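Local structure of Lmo2119 protein (Listeria monocytogenes serovar 1/2a, 5HQH) at residues A65-L74 against V87-E98. The protein is of unknown function; this chain is a YbbR-like domain, one piece of a longer protein that carries a signal sequence. Numbering follows the deposited sequence. Where two conformers were deposited one is given.
Sequences ASIGTQEVKL and VNPATVNVNVQE
The antiparallel beta hairpin formed by strands 68-77 and 84-98 shows how a two-stranded ladder sorts its side chains. Paired bonds between Gly68 and Val96, Gln70 and Val94, and Val72 and Val92 build the ladder, and Leu74 N extends it to Ala90 O. On the face that carries the valines Val72 CG1 meets Val92 CG2 at 3.6 Å and, in the conformer given for Val94, its CG1 at 3.5 Å; a place between backbone N and carbonyl carbon (chi1 62°) turns the Val72 methyl to both neighbours. Leu74 continues the row, CD2 near Val92 CG2 (4.1 Å) and CD1 against Val87 CG1 (3.9 Å), with Val36 and Ala60 packing from adjacent strands. The extended Gln70 side chain carries its amide back to the loop before the strand: NE2 donates to Ser66 O (2.9 Å), in the carbonyl plane, and to Gly68 O (3.2 Å), which Val96 N reaches from the opposite face. Two bonds thus fix the amide beside Val96 CG2. Across the other face, in the conformer given for Asn93, Glu71 lies alongside it and one water donates to Glu71 OE2 and Asn93 OD1. Such alternation, valines with Gln70 on one face and polar residues opposite, is characteristic of an amphipathic beta hairpin within a larger mixed sheet.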
loop_
_atom_site.group_PDB
_atom_site.type_symbol
_atom_site.label_atom_id
_atom_site.label_comp_id
_atom_site.label_asym_id
_atom_site.label_seq_id
_atom_site.Cartn_x
_atom_site.Cartn_y
_atom_site.Cartn_z
ATOM N N ALA A 65 13.792 0.405 6.934
ATOM C CA ALA A 65 14.580 -0.183 5.880
ATOM C C ALA A 65 15.989 0.357 5.884
ATOM O O ALA A 65 16.246 1.497 6.293
ATOM C CB ALA A 65 13.920 0.094 4.541
ATOM N N SER A 66 16.920 -0.506 5.486
ATOM C CA SER A 66 18.269 -0.098 5.272
ATOM C C SER A 66 18.400 0.170 3.780
ATOM O O SER A 66 17.560 -0.239 2.933
ATOM C CB SER A 66 19.267 -1.156 5.753
ATOM O OG SER A 66 19.063 -2.379 5.090
ATOM N N ILE A 67 19.466 0.875 3.465
ATOM C CA ILE A 67 19.742 1.288 2.123
ATOM C C ILE A 67 19.943 0.070 1.280
ATOM O O ILE A 67 20.654 -0.880 1.661
ATOM C CB ILE A 67 21.001 2.179 2.078
ATOM C CG1 ILE A 67 20.751 3.449 2.917
ATOM C CG2 ILE A 67 21.394 2.513 0.643
ATOM C CD1 ILE A 67 22.015 4.020 3.527
ATOM N N GLY A 68 19.322 0.084 0.123
ATOM C CA GLY A 68 19.513 -0.955 -0.831
ATOM C C GLY A 68 18.227 -1.594 -1.304
ATOM O O GLY A 68 17.106 -1.122 -1.050
ATOM N N THR A 69 18.371 -2.734 -1.926
ATOM C CA THR A 69 17.225 -3.415 -2.552
ATOM C C THR A 69 16.576 -4.413 -1.596
ATOM O O THR A 69 17.240 -5.037 -0.760
ATOM C CB THR A 69 17.695 -4.090 -3.840
ATOM O OG1 THR A 69 18.941 -4.798 -3.617
ATOM C CG2 THR A 69 17.951 -3.044 -4.914
ATOM N N GLN A 70 15.258 -4.568 -1.703
ATOM C CA GLN A 70 14.499 -5.471 -0.830
ATOM C C GLN A 70 13.096 -5.640 -1.382
ATOM O O GLN A 70 12.804 -5.151 -2.478
ATOM C CB GLN A 70 14.493 -4.933 0.584
ATOM C CG GLN A 70 13.983 -3.509 0.686
ATOM C CD GLN A 70 14.595 -2.811 1.855
ATOM O OE1 GLN A 70 14.127 -2.965 2.974
ATOM N NE2 GLN A 70 15.664 -2.033 1.599
ATOM N N GLU A 71 12.252 -6.343 -0.630
ATOM C CA GLU A 71 10.839 -6.539 -0.952
ATOM C C GLU A 71 10.008 -6.130 0.246
ATOM O O GLU A 71 10.467 -6.205 1.386
ATOM C CB GLU A 71 10.561 -7.974 -1.286
ATOM C CG GLU A 71 11.167 -8.382 -2.611
ATOM C CD GLU A 71 11.244 -9.863 -2.730
ATOM O OE1 GLU A 71 10.144 -10.497 -2.706
ATOM O OE2 GLU A 71 12.362 -10.383 -2.849
ATOM N N VAL A 72 8.784 -5.715 -0.024
ATOM C CA VAL A 72 7.888 -5.228 1.039
ATOM C C VAL A 72 6.456 -5.653 0.787
ATOM O O VAL A 72 5.959 -5.553 -0.326
ATOM C CB VAL A 72 7.984 -3.686 1.213
ATOM C CG1 VAL A 72 7.569 -2.932 -0.049
ATOM C CG2 VAL A 72 7.159 -3.207 2.404
ATOM N N LYS A 73 5.794 -6.166 1.831
ATOM C CA LYS A 73 4.378 -6.516 1.726
ATOM C C LYS A 73 3.530 -5.251 1.955
ATOM O O LYS A 73 3.741 -4.507 2.899
ATOM C CB LYS A 73 3.979 -7.555 2.788
ATOM C CG LYS A 73 2.522 -7.998 2.685
ATOM C CD LYS A 73 2.175 -9.086 3.676
ATOM C CE LYS A 73 0.684 -9.325 3.731
ATOM N NZ LYS A 73 0.086 -9.755 2.456
ATOM N N LEU A 74 2.553 -5.048 1.082
ATOM C CA LEU A 74 1.633 -3.917 1.185
ATOM C C LEU A 74 0.600 -4.147 2.264
ATOM O O LEU A 74 0.093 -5.236 2.453
ATOM C CB LEU A 74 0.974 -3.667 -0.179
ATOM C CG LEU A 74 1.961 -3.326 -1.314
ATOM C CD1 LEU A 74 1.177 -3.006 -2.555
ATOM C CD2 LEU A 74 2.902 -2.181 -0.936
ATOM N N VAL A 87 -4.606 -7.253 -1.452
ATOM C CA VAL A 87 -4.036 -6.304 -2.370
ATOM C C VAL A 87 -3.271 -7.085 -3.431
ATOM O O VAL A 87 -2.567 -8.075 -3.107
ATOM C CB VAL A 87 -3.063 -5.384 -1.616
ATOM C CG1 VAL A 87 -2.468 -4.343 -2.530
ATOM C CG2 VAL A 87 -3.743 -4.716 -0.421
ATOM N N ASN A 88 -3.387 -6.651 -4.682
ATOM C CA ASN A 88 -2.690 -7.289 -5.807
ATOM C C ASN A 88 -1.913 -6.223 -6.576
ATOM O O ASN A 88 -2.551 -5.317 -7.152
ATOM C CB ASN A 88 -3.711 -7.935 -6.740
ATOM C CG ASN A 88 -3.084 -8.531 -7.982
ATOM O OD1 ASN A 88 -1.898 -8.790 -8.001
ATOM N ND2 ASN A 88 -3.869 -8.676 -9.025
ATOM N N PRO A 89 -0.579 -6.263 -6.605
ATOM C CA PRO A 89 0.269 -7.277 -5.990
ATOM C C PRO A 89 0.352 -7.180 -4.465
ATOM O O PRO A 89 0.236 -6.077 -3.908
ATOM C CB PRO A 89 1.656 -6.926 -6.559
ATOM C CG PRO A 89 1.600 -5.467 -6.761
ATOM C CD PRO A 89 0.219 -5.238 -7.302
ATOM N N ALA A 90 0.519 -8.318 -3.793
ATOM C CA ALA A 90 0.609 -8.315 -2.318
ATOM C C ALA A 90 1.949 -7.841 -1.807
ATOM O O ALA A 90 2.013 -7.220 -0.766
ATOM C CB ALA A 90 0.328 -9.697 -1.769
ATOM N N THR A 91 3.000 -8.101 -2.565
ATOM C CA THR A 91 4.335 -7.741 -2.170
ATOM C C THR A 91 4.977 -7.134 -3.393
ATOM O O THR A 91 4.617 -7.503 -4.514
ATOM C CB THR A 91 5.093 -8.998 -1.661
ATOM O OG1 THR A 91 4.325 -9.667 -0.654
ATOM C CG2 THR A 91 6.439 -8.660 -1.082
ATOM N N VAL A 92 5.921 -6.227 -3.170
ATOM C CA VAL A 92 6.643 -5.511 -4.253
ATOM C C VAL A 92 8.112 -5.344 -3.971
ATOM O O VAL A 92 8.517 -5.346 -2.810
ATOM C CB VAL A 92 5.984 -4.111 -4.484
ATOM C CG1 VAL A 92 4.511 -4.284 -4.813
ATOM C CG2 VAL A 92 6.130 -3.212 -3.289
ATOM N N ASN A 93 8.905 -5.230 -5.051
ATOM C CA ASN A 93 10.347 -4.950 -4.962
ATOM C C ASN A 93 10.559 -3.463 -4.800
ATOM O O ASN A 93 9.907 -2.670 -5.458
ATOM C CB ASN A 93 11.138 -5.433 -6.204
ATOM C CG ASN A 93 11.385 -6.915 -6.197
ATOM O OD1 ASN A 93 12.486 -7.385 -5.853
ATOM N ND2 ASN A 93 10.392 -7.654 -6.545
ATOM N N VAL A 94 11.502 -3.114 -3.943
ATOM C CA VAL A 94 11.827 -1.728 -3.705
ATOM C C VAL A 94 13.310 -1.564 -3.721
ATOM O O VAL A 94 14.104 -2.474 -3.461
ATOM C CB VAL A 94 11.286 -1.197 -2.372
ATOM C CG1 VAL A 94 9.803 -1.435 -2.331
ATOM C CG2 VAL A 94 11.956 -1.849 -1.187
ATOM N N ASN A 95 13.681 -0.328 -4.076
ATOM C CA ASN A 95 15.045 0.097 -4.120
ATOM C C ASN A 95 15.089 1.342 -3.226
ATOM O O ASN A 95 14.468 2.391 -3.530
ATOM C CB ASN A 95 15.447 0.399 -5.562
ATOM C CG ASN A 95 16.927 0.643 -5.723
ATOM O OD1 ASN A 95 17.572 1.287 -4.897
ATOM N ND2 ASN A 95 17.472 0.136 -6.805
ATOM N N VAL A 96 15.795 1.212 -2.109
ATOM C CA VAL A 96 15.908 2.267 -1.121
ATOM C C VAL A 96 17.240 2.915 -1.348
ATOM O O VAL A 96 18.295 2.323 -1.087
ATOM C CB VAL A 96 15.827 1.698 0.313
ATOM C CG1 VAL A 96 16.000 2.812 1.346
ATOM C CG2 VAL A 96 14.504 0.965 0.503
ATOM N N GLN A 97 17.222 4.146 -1.849
ATOM C CA GLN A 97 18.462 4.818 -2.172
ATOM C C GLN A 97 18.716 6.030 -1.325
ATOM O O GLN A 97 17.807 6.739 -0.919
ATOM C CB GLN A 97 18.420 5.278 -3.611
ATOM C CG GLN A 97 18.220 4.142 -4.569
ATOM C CD GLN A 97 17.418 4.570 -5.769
ATOM O OE1 GLN A 97 17.859 5.402 -6.567
ATOM N NE2 GLN A 97 16.221 3.987 -5.918
ATOM N N GLU A 98 19.981 6.292 -1.089
ATOM C CA GLU A 98 20.369 7.475 -0.352
ATOM C C GLU A 98 20.270 8.618 -1.345
ATOM O O GLU A 98 20.654 8.507 -2.536
ATOM C CB GLU A 98 21.785 7.387 0.164
ATOM C CG GLU A 98 21.930 6.351 1.257
ATOM C CD GLU A 98 23.352 6.160 1.690
ATOM O OE1 GLU A 98 24.133 5.473 0.971
ATOM O OE2 GLU A 98 23.676 6.643 2.793
HETATM O O HOH W 1 14.222 -9.664 -5.012
HETATM O O HOH W 2 -0.380 -7.257 0.756
#